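Local coordinates for mitochondrial import inner membrane translocase subunit TIM21 (PDB 2CIU), which keeps the TOM and TIM23 complexes in close contact during mitochondrial protein import, until its release, and is represented here by its intermembrane-space domain, at residues E38-Y43 with F76-K81; L27-D32 with K81-L86; F102-V107 with I118-H123. All blocks are in the same frame, centred on the assembly; numbering follows the deposited sequence.

Interaction 1 of 3, residues E38-Y43 with F76-K81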
loop_
_atom_site.group_PDB
_atom_site.type_symbol
_atom_site.label_atom_id
_atom_site.label_comp_id
_atom_site.label_asym_id
_atom_site.label_seq_id
_atom_site.Cartn_x
_atom_site.Cartn_y
_atom_site.Cartn_z
ATOM N N GLU A 38 -15.862 7.792 -6.561
ATOM C CA GLU A 38 -15.892 7.981 -5.122
ATOM C C GLU A 38 -14.552 8.507 -4.631
ATOM O O GLU A 38 -13.487 8.083 -5.105
ATOM C CB GLU A 38 -16.197 6.657 -4.416
ATOM C CG GLU A 38 -16.214 6.765 -2.894
ATOM C CD GLU A 38 -16.526 5.446 -2.196
ATOM O OE1 GLU A 38 -16.992 4.497 -2.857
ATOM O OE2 GLU A 38 -16.321 5.376 -0.969
ATOM N N ARG A 39 -14.603 9.435 -3.682
ATOM C CA ARG A 39 -13.388 9.992 -3.106
ATOM C C ARG A 39 -12.963 9.066 -1.971
ATOM O O ARG A 39 -13.577 9.057 -0.906
ATOM C CB ARG A 39 -13.651 11.394 -2.554
ATOM C CG ARG A 39 -13.901 12.429 -3.643
ATOM C CD ARG A 39 -14.059 13.821 -3.055
ATOM N NE ARG A 39 -15.308 13.976 -2.315
ATOM C CZ ARG A 39 -16.508 14.061 -2.883
ATOM N NH1 ARG A 39 -16.626 14.008 -4.203
ATOM N NH2 ARG A 39 -17.592 14.202 -2.130
ATOM N N LEU A 40 -11.924 8.279 -2.213
ATOM C CA LEU A 40 -11.427 7.361 -1.197
ATOM C C LEU A 40 -10.664 8.105 -0.108
ATOM O O LEU A 40 -10.219 9.242 -0.294
ATOM C CB LEU A 40 -10.533 6.306 -1.847
ATOM C CG LEU A 40 -11.213 5.346 -2.824
ATOM C CD1 LEU A 40 -10.182 4.401 -3.430
ATOM C CD2 LEU A 40 -12.297 4.569 -2.099
ATOM N N LYS A 41 -10.517 7.446 1.038
ATOM C CA LYS A 41 -9.837 7.992 2.197
ATOM C C LYS A 41 -8.635 7.094 2.510
ATOM O O LYS A 41 -8.687 5.892 2.259
ATOM C CB LYS A 41 -10.817 7.999 3.365
ATOM C CG LYS A 41 -10.282 8.555 4.658
ATOM C CD LYS A 41 -11.369 8.503 5.723
ATOM C CE LYS A 41 -10.922 9.135 7.016
ATOM N NZ LYS A 41 -12.073 9.217 7.967
ATOM N N ALA A 42 -7.560 7.685 3.018
ATOM C CA ALA A 42 -6.360 6.922 3.348
ATOM C C ALA A 42 -5.743 7.406 4.650
ATOM O O ALA A 42 -5.833 8.580 5.003
ATOM C CB ALA A 42 -5.330 7.023 2.203
ATOM N N TYR A 43 -5.108 6.486 5.368
ATOM C CA TYR A 43 -4.474 6.811 6.633
ATOM C C TYR A 43 -3.515 5.698 6.994
ATOM O O TYR A 43 -3.482 4.665 6.314
ATOM C CB TYR A 43 -5.517 7.005 7.752
ATOM C CG TYR A 43 -6.686 6.047 7.712
ATOM C CD1 TYR A 43 -6.532 4.709 8.085
ATOM C CD2 TYR A 43 -7.953 6.465 7.268
ATOM C CE1 TYR A 43 -7.598 3.809 8.021
ATOM C CE2 TYR A 43 -9.025 5.562 7.191
ATOM C CZ TYR A 43 -8.835 4.232 7.573
ATOM O OH TYR A 43 -9.860 3.319 7.489
ATOM N N PHE A 76 -0.385 0.931 5.132
ATOM C CA PHE A 76 -1.395 1.968 5.308
ATOM C C PHE A 76 -2.722 1.435 4.797
ATOM O O PHE A 76 -2.791 0.335 4.257
ATOM C CB PHE A 76 -0.992 3.278 4.593
ATOM C CG PHE A 76 -0.854 3.161 3.104
ATOM C CD1 PHE A 76 -1.960 3.323 2.265
ATOM C CD2 PHE A 76 0.388 2.909 2.531
ATOM C CE1 PHE A 76 -1.818 3.239 0.880
ATOM C CE2 PHE A 76 0.535 2.823 1.151
ATOM C CZ PHE A 76 -0.568 2.990 0.320
ATOM N N HIS A 77 -3.792 2.196 4.986
ATOM C CA HIS A 77 -5.087 1.737 4.541
ATOM C C HIS A 77 -5.716 2.694 3.566
ATOM O O HIS A 77 -5.381 3.872 3.551
ATOM C CB HIS A 77 -6.058 1.604 5.716
ATOM C CG HIS A 77 -5.699 0.526 6.691
ATOM N ND1 HIS A 77 -4.879 0.740 7.777
ATOM C CD2 HIS A 77 -6.067 -0.775 6.748
ATOM C CE1 HIS A 77 -4.761 -0.385 8.464
ATOM N NE2 HIS A 77 -5.475 -1.317 7.861
ATOM N N VAL A 78 -6.632 2.156 2.766
ATOM C CA VAL A 78 -7.415 2.938 1.815
ATOM C C VAL A 78 -8.835 2.473 2.102
ATOM O O VAL A 78 -9.130 1.273 2.100
ATOM C CB VAL A 78 -7.026 2.662 0.348
ATOM C CG1 VAL A 78 -7.983 3.409 -0.590
ATOM C CG2 VAL A 78 -5.589 3.133 0.096
ATOM N N GLU A 79 -9.715 3.431 2.369
ATOM C CA GLU A 79 -11.085 3.122 2.739
ATOM C C GLU A 79 -12.153 3.708 1.830
ATOM O O GLU A 79 -12.092 4.885 1.481
ATOM C CB GLU A 79 -11.341 3.623 4.165
ATOM C CG GLU A 79 -12.788 3.435 4.626
ATOM C CD GLU A 79 -13.076 4.002 6.002
ATOM O OE1 GLU A 79 -14.255 3.972 6.409
ATOM O OE2 GLU A 79 -12.148 4.476 6.689
ATOM N N SER A 80 -13.116 2.875 1.448
ATOM C CA SER A 80 -14.256 3.333 0.646
ATOM C C SER A 80 -15.430 3.281 1.613
ATOM O O SER A 80 -15.280 2.851 2.754
ATOM C CB SER A 80 -14.534 2.394 -0.530
ATOM O OG SER A 80 -14.976 1.125 -0.073
ATOM N N LYS A 81 -16.605 3.715 1.169
ATOM C CA LYS A 81 -17.773 3.672 2.044
ATOM C C LYS A 81 -18.162 2.231 2.413
ATOM O O LYS A 81 -18.919 2.007 3.359
ATOM C CB LYS A 81 -18.966 4.352 1.362
ATOM C CG LYS A 81 -18.789 5.844 1.141
ATOM C CD LYS A 81 -19.889 6.383 0.233
ATOM C CE LYS A 81 -19.610 7.821 -0.179
ATOM N NZ LYS A 81 -20.511 8.250 -1.285
HETATM O O HOH W 1 -12.836 6.324 8.515
#
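Tyr-43 reaches diagonally over an antiparallel strand pair to Glu-79, on one face of the curled sheet of this TIM21 domain, a member of the NTF2 clan. Its CG sits between the backbone N and the carbonyl carbon (chi1 39°), which brings the ring obliquely alongside its paired residue, Tyr-43 CE1 3.5 Å from His-77 CB. Tyr-43 OH then donates to Glu-79 OE2 at 2.7 Å. That oxygen lies in the ring plane at its edge, yet the hydroxyl meets the carboxylate from above, the two planes being 83° apart. A water bridges Lys-41 NZ to the same OE2. A phenylalanine in place of Tyr-43 would probably leave this carboxylate without its ring-borne donor and freer to turn. On the opposite face Leu-40 CD1 rests on Val-78 CG1 at 3.7 Å, while Ala-42 packs against Phe-11 and Val-15 of helix 6-20. Between the faces, Lys-41 with Glu-79 and Tyr-43 with His-77 form hydrogen-bonded pairs on either side of the non-hydrogen-bonded pair Ala-42 and Val-78. Beyond the strands, Asp-31 N holds Glu-38 OE1, and the syn lone pair of Glu-38 OE2 takes the backbone N of Lys-81 at 2.7 Å.

Interaction 2 of 3, residues L27-D32 with K81-L86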
loop_
_atom_site.group_PDB
_atom_site.type_symbol
_atom_site.label_atom_id
_atom_site.label_comp_id
_atom_site.label_asym_id
_atom_site.label_seq_id
_atom_site.Cartn_x
_atom_site.Cartn_y
_atom_site.Cartn_z
ATOM N N LEU A 27 -12.465 -3.992 -5.972
ATOM C CA LEU A 27 -12.404 -4.772 -4.742
ATOM C C LEU A 27 -12.934 -3.960 -3.564
ATOM O O LEU A 27 -13.513 -4.509 -2.628
ATOM C CB LEU A 27 -10.960 -5.218 -4.450
ATOM C CG LEU A 27 -10.308 -6.161 -5.470
ATOM C CD1 LEU A 27 -8.879 -6.490 -5.018
ATOM C CD2 LEU A 27 -11.130 -7.425 -5.607
ATOM N N LEU A 28 -12.741 -2.646 -3.616
ATOM C CA LEU A 28 -13.207 -1.764 -2.552
ATOM C C LEU A 28 -14.680 -1.413 -2.742
ATOM O O LEU A 28 -15.271 -0.744 -1.901
ATOM C CB LEU A 28 -12.382 -0.479 -2.527
ATOM C CG LEU A 28 -10.949 -0.580 -1.996
ATOM C CD1 LEU A 28 -10.206 0.714 -2.302
ATOM C CD2 LEU A 28 -10.975 -0.855 -0.498
ATOM N N GLN A 29 -15.250 -1.885 -3.845
ATOM C CA GLN A 29 -16.649 -1.637 -4.164
ATOM C C GLN A 29 -16.934 -0.140 -4.178
ATOM O O GLN A 29 -17.914 0.328 -3.589
ATOM C CB GLN A 29 -17.549 -2.355 -3.157
ATOM C CG GLN A 29 -17.443 -3.875 -3.254
ATOM C CD GLN A 29 -18.306 -4.595 -2.244
ATOM O OE1 GLN A 29 -19.426 -4.170 -1.951
ATOM N NE2 GLN A 29 -17.798 -5.709 -1.714
ATOM N N CYS A 30 -16.064 0.600 -4.857
ATOM C CA CYS A 30 -16.215 2.051 -4.974
ATOM C C CYS A 30 -17.506 2.416 -5.685
ATOM O O CYS A 30 -17.927 1.730 -6.608
ATOM C CB CYS A 30 -15.062 2.653 -5.768
ATOM S SG CYS A 30 -13.474 2.616 -4.907
ATOM N N ASP A 31 -18.111 3.508 -5.230
ATOM C CA ASP A 31 -19.335 4.035 -5.815
ATOM C C ASP A 31 -18.836 4.907 -6.971
ATOM O O ASP A 31 -18.760 6.125 -6.847
ATOM C CB ASP A 31 -20.061 4.893 -4.772
ATOM C CG ASP A 31 -21.414 5.383 -5.246
ATOM O OD1 ASP A 31 -21.784 5.101 -6.402
ATOM O OD2 ASP A 31 -22.104 6.053 -4.451
ATOM N N ASP A 32 -18.469 4.275 -8.081
ATOM C CA ASP A 32 -17.965 5.005 -9.245
ATOM C C ASP A 32 -19.035 5.017 -10.321
ATOM O O ASP A 32 -19.472 3.973 -10.787
ATOM C CB ASP A 32 -16.703 4.348 -9.815
ATOM C CG ASP A 32 -15.531 4.387 -8.854
ATOM O OD1 ASP A 32 -15.545 5.194 -7.903
ATOM O OD2 ASP A 32 -14.578 3.605 -9.070
ATOM N N LYS A 81 -16.605 3.715 1.169
ATOM C CA LYS A 81 -17.773 3.672 2.044
ATOM C C LYS A 81 -18.162 2.231 2.413
ATOM O O LYS A 81 -18.919 2.007 3.359
ATOM C CB LYS A 81 -18.966 4.352 1.362
ATOM C CG LYS A 81 -18.789 5.844 1.141
ATOM C CD LYS A 81 -19.889 6.383 0.233
ATOM C CE LYS A 81 -19.610 7.821 -0.179
ATOM N NZ LYS A 81 -20.511 8.250 -1.285
ATOM N N LYS A 82 -17.643 1.254 1.674
ATOM C CA LYS A 82 -17.997 -0.135 1.942
ATOM C C LYS A 82 -16.878 -1.054 2.421
ATOM O O LYS A 82 -17.155 -2.072 3.055
ATOM C CB LYS A 82 -18.629 -0.757 0.695
ATOM C CG LYS A 82 -19.777 0.057 0.125
ATOM C CD LYS A 82 -20.556 -0.703 -0.928
ATOM C CE LYS A 82 -21.460 -1.742 -0.284
ATOM N NZ LYS A 82 -22.518 -2.220 -1.219
ATOM N N LYS A 83 -15.631 -0.703 2.135
ATOM C CA LYS A 83 -14.515 -1.577 2.507
ATOM C C LYS A 83 -13.252 -0.845 2.936
ATOM O O LYS A 83 -13.045 0.323 2.615
ATOM C CB LYS A 83 -14.156 -2.461 1.310
ATOM C CG LYS A 83 -15.298 -3.280 0.735
ATOM C CD LYS A 83 -15.727 -4.411 1.656
ATOM C CE LYS A 83 -14.687 -5.511 1.714
ATOM N NZ LYS A 83 -15.202 -6.700 2.457
ATOM N N ILE A 84 -12.392 -1.551 3.668
ATOM C CA ILE A 84 -11.117 -0.989 4.073
ATOM C C ILE A 84 -10.040 -1.955 3.588
ATOM O O ILE A 84 -10.111 -3.159 3.854
ATOM C CB ILE A 84 -11.004 -0.833 5.596
ATOM C CG1 ILE A 84 -11.979 0.242 6.078
ATOM C CG2 ILE A 84 -9.579 -0.452 5.978
ATOM C CD1 ILE A 84 -11.955 0.470 7.581
ATOM N N ALA A 85 -9.064 -1.434 2.855
ATOM C CA ALA A 85 -7.976 -2.266 2.358
ATOM C C ALA A 85 -6.722 -1.978 3.167
ATOM O O ALA A 85 -6.545 -0.878 3.683
ATOM C CB ALA A 85 -7.708 -1.963 0.876
ATOM N N LEU A 86 -5.874 -2.995 3.310
ATOM C CA LEU A 86 -4.589 -2.827 3.964
ATOM C C LEU A 86 -3.593 -2.909 2.818
ATOM O O LEU A 86 -3.635 -3.846 2.031
ATOM C CB LEU A 86 -4.322 -3.954 4.971
ATOM C CG LEU A 86 -2.907 -3.977 5.570
ATOM C CD1 LEU A 86 -2.561 -2.655 6.236
ATOM C CD2 LEU A 86 -2.843 -5.090 6.588
HETATM O O HOH W 2 -21.422 -3.201 -3.332
#
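Two lysines approach the Gln-29 amide from the same side of its plane: Lys-83 CD stands over the nitrogen end, 4.2 Å from Gln-29 NE2, while Lys-82 CE comes in tilted beside Gln-29 OE1 at 3.6 Å. A water tilted the other way donates to Gln-29 OE1 at 2.6 Å and accepts from Lys-82 NZ, so amide and amine are joined through solvent. At the second flat group, the Asp-31 carboxylate, Lys-81 NZ lies off the edge and not far from the plane, 4.2 Å from Asp-31 OD2 and beyond a salt bridge.

Gln-29 has positive phi and closes helix 22-27 in a Schellman motif, and its side chain points at Lys-82 and Lys-83. Inward of the lysines the contact becomes apolar: Leu-28 CD2 touches Ala-85 CB at 3.7 Å, on the sheet face that carries Val-78, which Leu-28 also touches. Lys-83 CG, anti to the carbonyl carbon (chi1 -55°), lies 3.7 Å from Leu-28 O; bends at chi2 and chi3 (both -71°) then carry the amine away to hydrogen-bond Pro-110 O. Leu-28 O itself is held by Ser-80 OG.

Leu-28 and Ala-85 thus supply the close fit, while the polar link from Gln-29 to Lys-82 runs through water and the opposite charges of Asp-31 and Lys-81 probably add only a weak attraction.

Interaction 3 of 3, residues F102-V107 with I118-H123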
loop_
_atom_site.group_PDB
_atom_site.type_symbol
_atom_site.label_atom_id
_atom_site.label_comp_id
_atom_site.label_asym_id
_atom_site.label_seq_id
_atom_site.Cartn_x
_atom_site.Cartn_y
_atom_site.Cartn_z
ATOM N N PHE A 102 10.197 0.323 -5.994
ATOM C CA PHE A 102 9.154 -0.391 -5.276
ATOM C C PHE A 102 9.492 -1.856 -5.548
ATOM O O PHE A 102 9.542 -2.288 -6.700
ATOM C CB PHE A 102 7.765 -0.058 -5.823
ATOM C CG PHE A 102 7.133 1.164 -5.196
ATOM C CD1 PHE A 102 7.897 2.071 -4.467
ATOM C CD2 PHE A 102 5.775 1.410 -5.354
ATOM C CE1 PHE A 102 7.315 3.206 -3.905
ATOM C CE2 PHE A 102 5.182 2.547 -4.795
ATOM C CZ PHE A 102 5.951 3.441 -4.072
ATOM N N ILE A 103 9.747 -2.601 -4.478
ATOM C CA ILE A 103 10.116 -4.008 -4.564
ATOM C C ILE A 103 8.920 -4.957 -4.505
ATOM O O ILE A 103 8.883 -5.977 -5.199
ATOM C CB ILE A 103 11.076 -4.367 -3.402
ATOM C CG1 ILE A 103 12.354 -3.538 -3.505
ATOM C CG2 ILE A 103 11.388 -5.864 -3.419
ATOM C CD1 ILE A 103 13.294 -3.729 -2.335
ATOM N N ASN A 104 7.937 -4.613 -3.687
ATOM C CA ASN A 104 6.775 -5.464 -3.499
ATOM C C ASN A 104 5.644 -4.559 -3.032
ATOM O O ASN A 104 5.865 -3.674 -2.226
ATOM C CB ASN A 104 7.100 -6.503 -2.407
ATOM C CG ASN A 104 5.952 -7.456 -2.120
ATOM O OD1 ASN A 104 5.838 -7.989 -1.006
ATOM N ND2 ASN A 104 5.106 -7.689 -3.113
ATOM N N MET A 105 4.446 -4.764 -3.560
ATOM C CA MET A 105 3.314 -3.967 -3.121
ATOM C C MET A 105 2.028 -4.744 -3.339
ATOM O O MET A 105 1.745 -5.205 -4.444
ATOM C CB MET A 105 3.273 -2.632 -3.866
ATOM C CG MET A 105 2.153 -1.734 -3.371
ATOM S SD MET A 105 2.101 -0.166 -4.286
ATOM C CE MET A 105 1.270 0.814 -3.105
ATOM N N TYR A 106 1.264 -4.945 -2.268
ATOM C CA TYR A 106 0.021 -5.669 -2.412
ATOM C C TYR A 106 -1.064 -5.044 -1.561
ATOM O O TYR A 106 -0.801 -4.224 -0.673
ATOM C CB TYR A 106 0.206 -7.167 -2.094
ATOM C CG TYR A 106 0.575 -7.504 -0.661
ATOM C CD1 TYR A 106 -0.388 -7.512 0.353
ATOM C CD2 TYR A 106 1.892 -7.818 -0.325
ATOM C CE1 TYR A 106 -0.045 -7.825 1.674
ATOM C CE2 TYR A 106 2.245 -8.130 0.984
ATOM C CZ TYR A 106 1.282 -8.131 1.975
ATOM O OH TYR A 106 1.650 -8.402 3.274
ATOM N N VAL A 107 -2.295 -5.425 -1.865
ATOM C CA VAL A 107 -3.450 -4.890 -1.177
ATOM C C VAL A 107 -4.342 -6.004 -0.716
ATOM O O VAL A 107 -4.705 -6.875 -1.504
ATOM C CB VAL A 107 -4.267 -3.980 -2.117
ATOM C CG1 VAL A 107 -5.452 -3.403 -1.366
ATOM C CG2 VAL A 107 -3.375 -2.894 -2.676
ATOM N N ILE A 118 2.626 -4.687 -7.401
ATOM C CA ILE A 118 4.007 -4.859 -7.815
ATOM C C ILE A 118 4.467 -6.205 -7.297
ATOM O O ILE A 118 4.550 -6.419 -6.087
ATOM C CB ILE A 118 4.901 -3.732 -7.256
ATOM C CG1 ILE A 118 4.453 -2.400 -7.869
ATOM C CG2 ILE A 118 6.372 -4.014 -7.567
ATOM C CD1 ILE A 118 5.189 -1.194 -7.373
ATOM N N LYS A 119 4.720 -7.126 -8.222
ATOM C CA LYS A 119 5.179 -8.458 -7.855
ATOM C C LYS A 119 6.692 -8.453 -7.799
ATOM O O LYS A 119 7.359 -7.988 -8.725
ATOM C CB LYS A 119 4.694 -9.494 -8.868
ATOM C CG LYS A 119 3.225 -9.844 -8.725
ATOM C CD LYS A 119 2.818 -10.898 -9.738
ATOM C CE LYS A 119 1.362 -11.288 -9.571
ATOM N NZ LYS A 119 0.960 -12.350 -10.540
ATOM N N PRO A 120 7.257 -8.978 -6.706
ATOM C CA PRO A 120 8.709 -9.022 -6.533
ATOM C C PRO A 120 9.433 -9.776 -7.642
ATOM O O PRO A 120 8.871 -10.681 -8.269
ATOM C CB PRO A 120 8.874 -9.706 -5.177
ATOM C CG PRO A 120 7.610 -9.364 -4.457
ATOM C CD PRO A 120 6.576 -9.552 -5.533
ATOM N N LYS A 121 10.682 -9.392 -7.879
ATOM C CA LYS A 121 11.501 -10.049 -8.892
ATOM C C LYS A 121 11.698 -11.495 -8.443
ATOM O O LYS A 121 11.688 -12.412 -9.262
ATOM C CB LYS A 121 12.855 -9.353 -9.016
ATOM C CG LYS A 121 13.698 -9.834 -10.194
ATOM C CD LYS A 121 15.021 -9.080 -10.265
ATOM C CE LYS A 121 15.856 -9.531 -11.451
ATOM N NZ LYS A 121 17.173 -8.831 -11.511
ATOM N N LEU A 122 11.890 -11.677 -7.136
ATOM C CA LEU A 122 12.058 -13.000 -6.542
ATOM C C LEU A 122 10.653 -13.508 -6.296
ATOM O O LEU A 122 9.997 -13.097 -5.338
ATOM C CB LEU A 122 12.800 -12.904 -5.209
ATOM C CG LEU A 122 14.323 -12.975 -5.233
ATOM C CD1 LEU A 122 14.861 -12.694 -3.839
ATOM C CD2 LEU A 122 14.764 -14.357 -5.708
ATOM N N HIS A 123 10.200 -14.407 -7.161
ATOM C CA HIS A 123 8.848 -14.938 -7.084
ATOM C C HIS A 123 8.768 -16.435 -6.856
ATOM O O HIS A 123 9.714 -17.174 -7.122
ATOM C CB HIS A 123 8.114 -14.639 -8.391
ATOM C CG HIS A 123 8.768 -15.249 -9.592
ATOM N ND1 HIS A 123 9.785 -14.627 -10.284
ATOM C CD2 HIS A 123 8.578 -16.445 -10.199
ATOM C CE1 HIS A 123 10.192 -15.412 -11.267
ATOM N NE2 HIS A 123 9.475 -16.522 -11.236
HETATM O O HOH W 3 11.280 -7.016 -6.511
#
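Ile-118 O takes two hydrogen bonds from the strand opposite. Met-105 N reaches it at 3.0 Å on a lone pair, in the carbonyl plane, and Asn-104 ND2 reaches it at 3.3 Å, nearly head-on with a C=O...donor angle of 166°. The return bond, Ile-118 N to Met-105 O at 3.1 Å, makes Met-105 and Ile-118 an antiparallel hydrogen-bonded pair. Asn-104 can add its amide because its CG lies anti to the backbone N (chi1 180°), and Ile-118 O falls close to the amide plane, which probably limits the rotation of the amide. A water continues the link further along, donating to Ile-103 O and accepting from Lys-121 N.

Outward from these bonds, Pro-120 lies over the Asn-104 amide, its CG 3.4 Å from Asn-104 CG, and Pro-120 CA makes a CA-H...O contact to Ile-103 O. On the other face Met-105 CB meets Ile-118 CB at 3.9 Å. Ile-118 CD1 presses close against Phe-102, 3.2 Å from its CB and in the ring plane at the edge.

The C-terminal tail runs along one edge of strand 101-108, just past strand 115-116; the other edge pairs with strand 84-92, with a classic beta bulge where Ile-103 and Asn-104 both face Glu-90. Helix 6-20 lies across the face carrying Phe-102 and Met-105: Leu-10 and Met-17 touch the phenylalanine, Ala-14 and Val-18 the methionine.

In the fold
From the N terminus, helix 6-20 and helix 22-27 lead to residues 27-32, where the loop of interaction 2 opens. Residues 38-43 follow and open interaction 1, which closes first, at 76-81; interaction 2 closes directly after it, at 81-86, so the smaller loop sits within the larger and the two share Lys-81. They touch directly, their centres about 7 Å apart. Interaction 3 comes later in series, a short loop from strand 101-108 to the tail at 118-123. Its centre is about 22 Å from the centre of either of the others, but strands 70-79, 84-92 and 101-108 lie in sequence in one sheet, and Val-107 packs on Ala-85.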